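Local coordinates for FAD linked oxidase-like protein (Myceliophthora thermophila, PDB 5L6G) that oxidises the C1 hydroxyl of xylooligosaccharides and other sugars to lactones, using bicovalently bound FAD and reducing oxygen to hydrogen peroxide, at residues A[138-143]-A[327-332]; A[253-258]-A[302-307]; A[235-240]-A[295-300]. All blocks are in the same frame, centred on the assembly; numbering follows the deposited sequence.

Interaction 1 of 3, residues A[138-143]-A[327-332]; sequences IATVLY and GEIDIT
Thr-140 lies against the stem of the Asp-330 side chain, with the two side chains crossing at about a right angle. Both branches of the threonine take part. Its methyl CG2 is on the carboxylate side, 3.8 Å from Asp-330 OD2. Its hydroxyl OG1 instead lies 3.8 Å from Asp-330 CB and also reaches the CG2 methyl of Ile-329. These are van der Waals approaches.

The polar ends are engaged with other partners. With chi1 of Thr-140 at -62°, OG1 stands beside the backbone N, where it hydrogen-bonds to Gly-136 O one turn earlier in the same helix. The carboxylate of Asp-330 holds that helix from another point, because its OD1 is hydrogen-bonded to His-137 ND1. That bond probably limits the rotation of the carboxylate, whose OD2 lies near the threonine methyl. An N-H from His-137 would probably stabilise the charged carboxylate.

The backbone helps to present Asp-330. The residue is the centre of an inverse gamma turn, in which Ile-331 N makes a weak 2.9 Å bond to Ile-329 O. The CA atoms of Thr-140 and Asp-330 are 6.2 Å apart, the nearest pair between the segments. Ile-329 turns the far end of its side chain away from Thr-140. Met-317 of helix 316-322 touches both Thr-140 and Ile-329.

Helix 135-146 belongs to the PCMH-type FAD-binding region. The loop 327-332 lies between helix 316-322 and strand 341-349, the latter in the large antiparallel sheet. The Ile-329 side chain is about 9 Å from that of Thr-154, a substrate-binding residue. This is consistent with a seam between the FAD-binding and substrate domains of a PCMH-type flavin oxidase, near the sugar site but not lining it.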
loop_
_atom_site.group_PDB
_atom_site.type_symbol
_atom_site.label_atom_id
_atom_site.label_comp_id
_atom_site.label_asym_id
_atom_site.label_seq_id
_atom_site.Cartn_x
_atom_site.Cartn_y
_atom_site.Cartn_z
ATOM N N ILE A 138 3.879 -14.539 -3.834
ATOM C CA ILE A 138 5.288 -14.172 -3.756
ATOM C C ILE A 138 5.880 -14.755 -2.470
ATOM O O ILE A 138 6.904 -15.450 -2.503
ATOM C CB ILE A 138 5.465 -12.651 -3.770
ATOM C CG1 ILE A 138 4.996 -12.085 -5.104
ATOM C CG2 ILE A 138 6.922 -12.288 -3.508
ATOM C CD1 ILE A 138 4.783 -10.600 -5.123
ATOM N N ALA A 139 5.206 -14.487 -1.356
ATOM C CA ALA A 139 5.667 -14.948 -0.063
ATOM C C ALA A 139 5.809 -16.475 -0.044
ATOM O O ALA A 139 6.781 -17.017 0.483
ATOM C CB ALA A 139 4.721 -14.477 1.020
ATOM N N THR A 140 4.843 -17.167 -0.634
ATOM C CA THR A 140 4.869 -18.632 -0.663
ATOM C C THR A 140 6.062 -19.164 -1.446
ATOM O O THR A 140 6.823 -20.036 -0.973
ATOM C CB THR A 140 3.560 -19.171 -1.272
ATOM O OG1 THR A 140 2.468 -18.759 -0.437
ATOM C CG2 THR A 140 3.590 -20.696 -1.400
ATOM N N VAL A 141 6.232 -18.631 -2.643
ATOM C CA VAL A 141 7.316 -19.083 -3.502
ATOM C C VAL A 141 8.666 -18.822 -2.845
ATOM O O VAL A 141 9.511 -19.721 -2.806
ATOM C CB VAL A 141 7.275 -18.440 -4.895
ATOM C CG1 VAL A 141 8.514 -18.853 -5.692
ATOM C CG2 VAL A 141 6.019 -18.872 -5.644
ATOM N N LEU A 142 8.869 -17.612 -2.321
ATOM C CA LEU A 142 10.173 -17.252 -1.798
ATOM C C LEU A 142 10.522 -18.133 -0.618
ATOM O O LEU A 142 11.657 -18.576 -0.491
ATOM C CB LEU A 142 10.244 -15.787 -1.383
ATOM C CG LEU A 142 10.046 -14.732 -2.478
ATOM C CD1 LEU A 142 10.229 -13.342 -1.905
ATOM C CD2 LEU A 142 10.942 -14.949 -3.685
ATOM N N TYR A 143 9.533 -18.372 0.237
ATOM C CA TYR A 143 9.748 -19.184 1.410
ATOM C C TYR A 143 9.918 -20.669 1.040
ATOM O O TYR A 143 10.855 -21.311 1.495
ATOM C CB TYR A 143 8.640 -19.003 2.442
ATOM C CG TYR A 143 8.971 -19.772 3.699
ATOM C CD1 TYR A 143 9.927 -19.297 4.593
ATOM C CD2 TYR A 143 8.397 -21.003 3.947
ATOM C CE1 TYR A 143 10.284 -20.026 5.722
ATOM C CE2 TYR A 143 8.751 -21.745 5.069
ATOM C CZ TYR A 143 9.680 -21.240 5.963
ATOM O OH TYR A 143 10.005 -21.976 7.079
ATOM N N GLY A 327 -8.697 -17.130 3.597
ATOM C CA GLY A 327 -8.512 -18.573 3.512
ATOM C C GLY A 327 -7.331 -18.868 2.609
ATOM O O GLY A 327 -6.369 -19.531 3.016
ATOM N N GLU A 328 -7.396 -18.339 1.389
ATOM C CA GLU A 328 -6.371 -18.582 0.379
ATOM C C GLU A 328 -5.152 -17.680 0.597
ATOM O O GLU A 328 -5.281 -16.458 0.739
ATOM C CB GLU A 328 -6.937 -18.366 -1.030
ATOM C CG GLU A 328 -7.253 -19.639 -1.803
ATOM C CD GLU A 328 -6.039 -20.191 -2.544
ATOM O OE1 GLU A 328 -5.134 -20.750 -1.880
ATOM O OE2 GLU A 328 -5.992 -20.076 -3.795
ATOM N N ILE A 329 -3.972 -18.294 0.606
ATOM C CA ILE A 329 -2.710 -17.561 0.697
ATOM C C ILE A 329 -2.015 -17.472 -0.659
ATOM O O ILE A 329 -1.701 -16.386 -1.121
ATOM C CB ILE A 329 -1.777 -18.256 1.696
ATOM C CG1 ILE A 329 -2.450 -18.310 3.070
ATOM C CG2 ILE A 329 -0.433 -17.549 1.783
ATOM C CD1 ILE A 329 -2.643 -16.963 3.721
ATOM N N ASP A 330 -1.769 -18.622 -1.281
ATOM C CA ASP A 330 -1.039 -18.677 -2.553
ATOM C C ASP A 330 -2.015 -18.434 -3.705
ATOM O O ASP A 330 -2.383 -19.350 -4.429
ATOM C CB ASP A 330 -0.324 -20.026 -2.690
ATOM C CG ASP A 330 0.592 -20.086 -3.907
ATOM O OD1 ASP A 330 0.826 -19.041 -4.556
ATOM O OD2 ASP A 330 1.062 -21.183 -4.224
ATOM N N ILE A 331 -2.431 -17.188 -3.857
ATOM C CA ILE A 331 -3.453 -16.819 -4.828
ATOM C C ILE A 331 -2.837 -16.446 -6.168
ATOM O O ILE A 331 -2.058 -15.504 -6.253
ATOM C CB ILE A 331 -4.278 -15.620 -4.348
ATOM C CG1 ILE A 331 -4.897 -15.895 -2.976
ATOM C CG2 ILE A 331 -5.363 -15.286 -5.372
ATOM C CD1 ILE A 331 -5.414 -14.652 -2.279
ATOM N N THR A 332 -3.214 -17.189 -7.206
ATOM C CA THR A 332 -2.865 -16.863 -8.586
ATOM C C THR A 332 -4.059 -16.931 -9.552
ATOM O O THR A 332 -3.914 -16.609 -10.720
ATOM C CB THR A 332 -1.796 -17.834 -9.116
ATOM O OG1 THR A 332 -2.309 -19.171 -9.079
ATOM C CG2 THR A 332 -0.532 -17.753 -8.278
#

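Interaction 2 of 3, residues A[253-258]-A[302-307]; sequences WGALQE and ALLDAN
A 2.9 Å bond from Gln-257 N to Trp-253 O belongs to the helix turn on which Ala-255 meets Leu-303 and Leu-304. The motif is two helices packed side by side on the large antiparallel sheet of the substrate domain. Helix 246-261 supplies the small residue. The last turn of helix 290-304 supplies the two leucines.

The methyl CB of Ala-255 points at the other helix and meets two leucine methyls. CD2 of Leu-303 and CD2 of Leu-304 are each 4.1 Å from it. The two leucines are consecutive, so they leave their helix in different directions. Their first torsions differ to match. Leu-303 has CG anti to the backbone N (chi1 -176°). Leu-304 has CG beside the N (chi1 -60°). Leu-303 CD2 and Leu-304 CD2 are 5.0 Å apart, both against Ala-255 CB. Leu-256 flanks the contact more loosely, with its CD1 4.7 Å from Leu-304 CD1.

The 7.2 Å between the CA atoms of Ala-255 and Leu-304 is consistent with the small side chain at this point. Leu-304 is the last helical residue. Asp-305 then turns out of the helix with a positive phi of 50°, and the chain heads for strand 308-314.

The contact lies near the surface, with Leu-303 on the exposed side. Beneath it, Leu-304 touches Leu-241, and Leu-256 rests on Met-381 of strand 374-381. Trp-253, on the far side of its helix, packs into helix 354-368 and the sheet. The joint is therefore apolar packing between two outer helices, away from the annotated sites. At its outer margin, CD2 of Leu-303 also reaches the backbone of the other helix, 3.7 Å from Ala-255 O.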
loop_
_atom_site.group_PDB
_atom_site.type_symbol
_atom_site.label_atom_id
_atom_site.label_comp_id
_atom_site.label_asym_id
_atom_site.label_seq_id
_atom_site.Cartn_x
_atom_site.Cartn_y
_atom_site.Cartn_z
ATOM N N TRP A 253 -2.158 6.944 24.213
ATOM C CA TRP A 253 -1.476 7.285 22.995
ATOM C C TRP A 253 -0.298 8.182 23.296
ATOM O O TRP A 253 0.751 8.033 22.680
ATOM C CB TRP A 253 -2.464 7.980 22.055
ATOM C CG TRP A 253 -2.088 8.103 20.632
ATOM C CD1 TRP A 253 -0.840 8.172 20.083
ATOM C CD2 TRP A 253 -3.007 8.253 19.556
ATOM N NE1 TRP A 253 -0.934 8.328 18.722
ATOM C CE2 TRP A 253 -2.259 8.402 18.380
ATOM C CE3 TRP A 253 -4.405 8.284 19.484
ATOM C CZ2 TRP A 253 -2.858 8.563 17.130
ATOM C CZ3 TRP A 253 -5.003 8.457 18.256
ATOM C CH2 TRP A 253 -4.231 8.576 17.088
ATOM N N GLY A 254 -0.462 9.107 24.242
ATOM C CA GLY A 254 0.616 10.027 24.599
ATOM C C GLY A 254 1.822 9.232 25.075
ATOM O O GLY A 254 2.967 9.525 24.692
ATOM N N ALA A 255 1.567 8.221 25.910
ATOM C CA ALA A 255 2.632 7.356 26.385
ATOM C C ALA A 255 3.250 6.572 25.237
ATOM O O ALA A 255 4.465 6.440 25.169
ATOM C CB ALA A 255 2.122 6.393 27.431
ATOM N N LEU A 256 2.393 6.026 24.374
ATOM C CA LEU A 256 2.848 5.169 23.301
ATOM C C LEU A 256 3.759 5.921 22.328
ATOM O O LEU A 256 4.803 5.404 21.913
ATOM C CB LEU A 256 1.654 4.579 22.560
ATOM C CG LEU A 256 1.913 3.555 21.452
ATOM C CD1 LEU A 256 2.500 2.265 22.019
ATOM C CD2 LEU A 256 0.605 3.292 20.745
ATOM N N GLN A 257 3.362 7.132 21.933
ATOM C CA GLN A 257 4.196 7.896 21.011
ATOM C C GLN A 257 5.522 8.305 21.624
ATOM O O GLN A 257 6.544 8.299 20.935
ATOM C CB GLN A 257 3.463 9.117 20.455
ATOM C CG GLN A 257 3.207 10.249 21.409
ATOM C CD GLN A 257 2.361 11.325 20.769
ATOM O OE1 GLN A 257 1.895 11.174 19.622
ATOM N NE2 GLN A 257 2.155 12.429 21.502
ATOM N N GLU A 258 5.511 8.671 22.901
ATOM C CA GLU A 258 6.740 9.027 23.588
ATOM C C GLU A 258 7.677 7.802 23.649
ATOM O O GLU A 258 8.872 7.911 23.354
ATOM C CB GLU A 258 6.414 9.599 24.979
ATOM C CG GLU A 258 7.593 10.143 25.740
ATOM C CD GLU A 258 7.212 10.703 27.108
ATOM O OE1 GLU A 258 6.103 11.266 27.241
ATOM O OE2 GLU A 258 8.055 10.597 28.036
ATOM N N ALA A 302 4.562 -2.223 31.243
ATOM C CA ALA A 302 4.666 -1.472 32.495
ATOM C C ALA A 302 4.240 -0.018 32.296
ATOM O O ALA A 302 3.549 0.552 33.131
ATOM C CB ALA A 302 6.087 -1.541 33.035
ATOM N N LEU A 303 4.642 0.563 31.177
ATOM C CA LEU A 303 4.296 1.936 30.845
ATOM C C LEU A 303 2.786 2.126 30.655
ATOM O O LEU A 303 2.212 3.075 31.179
ATOM C CB LEU A 303 5.044 2.355 29.580
ATOM C CG LEU A 303 4.885 3.797 29.137
ATOM C CD1 LEU A 303 5.598 4.713 30.123
ATOM C CD2 LEU A 303 5.442 3.954 27.725
ATOM N N LEU A 304 2.156 1.228 29.898
ATOM C CA LEU A 304 0.715 1.277 29.655
ATOM C C LEU A 304 -0.127 0.589 30.731
ATOM O O LEU A 304 -1.353 0.651 30.693
ATOM C CB LEU A 304 0.396 0.603 28.330
ATOM C CG LEU A 304 1.046 1.215 27.090
ATOM C CD1 LEU A 304 0.651 0.396 25.888
ATOM C CD2 LEU A 304 0.632 2.661 26.919
ATOM N N ASP A 305 0.531 -0.084 31.658
ATOM C CA ASP A 305 -0.133 -0.929 32.629
ATOM C C ASP A 305 -1.111 -1.872 31.920
ATOM O O ASP A 305 -2.312 -1.846 32.174
ATOM C CB ASP A 305 -0.853 -0.089 33.687
ATOM C CG ASP A 305 -1.325 -0.916 34.847
ATOM O OD1 ASP A 305 -0.744 -1.997 35.092
ATOM O OD2 ASP A 305 -2.282 -0.488 35.514
ATOM N N ALA A 306 -0.566 -2.691 31.026
ATOM C CA ALA A 306 -1.363 -3.583 30.212
ATOM C C ALA A 306 -0.775 -4.978 30.233
ATOM O O ALA A 306 0.339 -5.204 30.720
ATOM C CB ALA A 306 -1.453 -3.057 28.789
ATOM N N ASN A 307 -1.557 -5.917 29.717
ATOM C CA ASN A 307 -1.182 -7.313 29.686
ATOM C C ASN A 307 -1.079 -7.797 28.262
ATOM O O ASN A 307 -1.868 -7.398 27.412
ATOM C CB ASN A 307 -2.227 -8.155 30.430
ATOM C CG ASN A 307 -2.160 -7.976 31.934
ATOM O OD1 ASN A 307 -1.665 -6.963 32.422
ATOM N ND2 ASN A 307 -2.662 -8.959 32.682
#

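Interaction 3 of 3, residues A[235-240]-A[295-300]; sequences TSYEIN and TAIQPL
In Ile-297, CG1 lies anti to the backbone N (chi1 -163°), which sends its longer branch from the helix down to Ile-239 and Tyr-237 on the strand. Ile-239 answers with chi1 -56°, placing CG1 beside its own backbone N and opposite to the carbonyl carbon. The two isoleucines meet tip to tip, with Ile-239 CD1 4.0 Å from Ile-297 CG1.

The Tyr-237 and Ile-297 side chains come from opposite directions, with Tyr-237 CE2 4.2 Å from Ile-297 CD1. That methyl approaches the ring obliquely. At the far corner of the ring, Tyr-237 CD1 is 3.6 Å from Thr-235 O, which sits at the ring edge and in its plane.

All three touching residues are buried and apolar where they meet. The helix is kinked here, since the N atoms of Pro-299 and Leu-300 make no bond to the preceding turn. The proline N carries no hydrogen to donate. Leu-300 still points at the strand.

Strand 234-240 lies between strands 308-314 and 280-286 in the large antiparallel sheet of the substrate domain. Helix 290-304 packs across its face. Met-269 of strand 269-275 touches both Tyr-237 and Ile-297, and Leu-293 and Leu-301 of the helix extend the contact along the strand.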
loop_
_atom_site.group_PDB
_atom_site.type_symbol
_atom_site.label_atom_id
_atom_site.label_comp_id
_atom_site.label_asym_id
_atom_site.label_seq_id
_atom_site.Cartn_x
_atom_site.Cartn_y
_atom_site.Cartn_z
ATOM N N THR A 235 6.438 -14.326 16.343
ATOM C CA THR A 235 5.489 -14.462 17.423
ATOM C C THR A 235 4.464 -13.347 17.316
ATOM O O THR A 235 4.803 -12.176 17.418
ATOM C CB THR A 235 6.220 -14.406 18.757
ATOM O OG1 THR A 235 7.217 -15.447 18.781
ATOM C CG2 THR A 235 5.236 -14.591 19.923
ATOM N N SER A 236 3.217 -13.710 17.057
ATOM C CA SER A 236 2.154 -12.710 17.042
ATOM C C SER A 236 1.662 -12.523 18.460
ATOM O O SER A 236 1.800 -13.407 19.301
ATOM C CB SER A 236 1.020 -13.115 16.106
ATOM O OG SER A 236 0.401 -14.319 16.519
ATOM N N TYR A 237 1.110 -11.354 18.738
ATOM C CA TYR A 237 0.606 -11.058 20.077
ATOM C C TYR A 237 -0.330 -9.876 20.016
ATOM O O TYR A 237 -0.344 -9.131 19.036
ATOM C CB TYR A 237 1.768 -10.740 21.029
ATOM C CG TYR A 237 2.593 -9.541 20.608
ATOM C CD1 TYR A 237 3.605 -9.669 19.657
ATOM C CD2 TYR A 237 2.358 -8.274 21.152
ATOM C CE1 TYR A 237 4.358 -8.576 19.263
ATOM C CE2 TYR A 237 3.100 -7.166 20.753
ATOM C CZ TYR A 237 4.102 -7.322 19.821
ATOM O OH TYR A 237 4.846 -6.248 19.406
ATOM N N GLU A 238 -1.082 -9.700 21.094
ATOM C CA GLU A 238 -2.006 -8.602 21.211
ATOM C C GLU A 238 -1.906 -7.981 22.592
ATOM O O GLU A 238 -1.527 -8.647 23.569
ATOM C CB GLU A 238 -3.420 -9.120 20.962
ATOM C CG GLU A 238 -3.675 -9.404 19.506
ATOM C CD GLU A 238 -4.823 -10.349 19.224
ATOM O OE1 GLU A 238 -5.721 -10.524 20.078
ATOM O OE2 GLU A 238 -4.821 -10.896 18.093
ATOM N N ILE A 239 -2.224 -6.695 22.664
ATOM C CA ILE A 239 -2.340 -6.005 23.943
ATOM C C ILE A 239 -3.599 -5.194 23.860
ATOM O O ILE A 239 -3.653 -4.206 23.126
ATOM C CB ILE A 239 -1.155 -5.064 24.240
ATOM C CG1 ILE A 239 0.176 -5.822 24.184
ATOM C CG2 ILE A 239 -1.359 -4.385 25.592
ATOM C CD1 ILE A 239 1.397 -4.935 24.044
ATOM N N ASN A 240 -4.615 -5.619 24.614
ATOM C CA ASN A 240 -5.870 -4.897 24.629
ATOM C C ASN A 240 -5.714 -3.592 25.392
ATOM O O ASN A 240 -5.058 -3.552 26.428
ATOM C CB ASN A 240 -6.988 -5.749 25.235
ATOM C CG ASN A 240 -7.428 -6.851 24.303
ATOM O OD1 ASN A 240 -7.545 -6.640 23.100
ATOM N ND2 ASN A 240 -7.685 -8.027 24.848
ATOM N N THR A 295 10.264 -10.520 27.012
ATOM C CA THR A 295 11.331 -9.675 27.541
ATOM C C THR A 295 11.341 -8.311 26.841
ATOM O O THR A 295 11.452 -7.268 27.478
ATOM C CB THR A 295 12.700 -10.382 27.380
ATOM O OG1 THR A 295 12.687 -11.621 28.101
ATOM C CG2 THR A 295 13.840 -9.519 27.903
ATOM N N ALA A 296 11.193 -8.329 25.526
ATOM C CA ALA A 296 11.217 -7.112 24.717
ATOM C C ALA A 296 10.035 -6.176 24.987
ATOM O O ALA A 296 10.176 -4.958 24.925
ATOM C CB ALA A 296 11.264 -7.485 23.241
ATOM N N ILE A 297 8.876 -6.749 25.284
ATOM C CA ILE A 297 7.639 -5.976 25.397
ATOM C C ILE A 297 7.375 -5.504 26.831
ATOM O O ILE A 297 6.519 -4.660 27.058
ATOM C CB ILE A 297 6.436 -6.799 24.861
ATOM C CG1 ILE A 297 5.218 -5.906 24.569
ATOM C CG2 ILE A 297 6.049 -7.915 25.825
ATOM C CD1 ILE A 297 5.409 -4.952 23.432
ATOM N N GLN A 298 8.115 -6.031 27.804
ATOM C CA GLN A 298 7.834 -5.702 29.191
ATOM C C GLN A 298 7.825 -4.198 29.521
ATOM O O GLN A 298 6.914 -3.736 30.195
ATOM C CB GLN A 298 8.754 -6.478 30.148
ATOM C CG GLN A 298 8.390 -6.290 31.611
ATOM C CD GLN A 298 6.951 -6.683 31.919
ATOM O OE1 GLN A 298 6.426 -7.661 31.372
ATOM N NE2 GLN A 298 6.300 -5.915 32.794
ATOM N N PRO A 299 8.839 -3.433 29.064
ATOM C CA PRO A 299 8.827 -1.994 29.349
ATOM C C PRO A 299 7.561 -1.271 28.877
ATOM O O PRO A 299 7.035 -0.412 29.606
ATOM C CB PRO A 299 10.064 -1.482 28.607
ATOM C CG PRO A 299 11.001 -2.634 28.664
ATOM C CD PRO A 299 10.131 -3.853 28.498
ATOM N N LEU A 300 7.065 -1.614 27.687
ATOM C CA LEU A 300 5.810 -1.046 27.214
ATOM C C LEU A 300 4.621 -1.443 28.090
ATOM O O LEU A 300 3.759 -0.610 28.387
ATOM C CB LEU A 300 5.517 -1.483 25.776
ATOM C CG LEU A 300 4.274 -0.810 25.172
ATOM C CD1 LEU A 300 4.379 0.704 25.290
ATOM C CD2 LEU A 300 4.028 -1.245 23.732
#

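In the fold
Interactions 2 and 3 share helix 290-304 and touch each other, with centres 11 Å apart. Interaction 3 is the buried one and fixes the helix to the sheet. Interaction 2 is a surface contact, where the helix's end meets helix 246-261. They are joined by packing: Ala-306 CB lies 3.5 Å from Ile-239 CG2. In both, the side chains that meet are apolar where they touch. Interaction 1 stands apart, its centre about 28 Å from that of interaction 3 and 36 Å from that of interaction 2. It is partly buried, and its threonine hydroxyl and aspartate carboxylate are hydrogen-bonded to residues just before the helical segment. Both other contacts are nested between its segments.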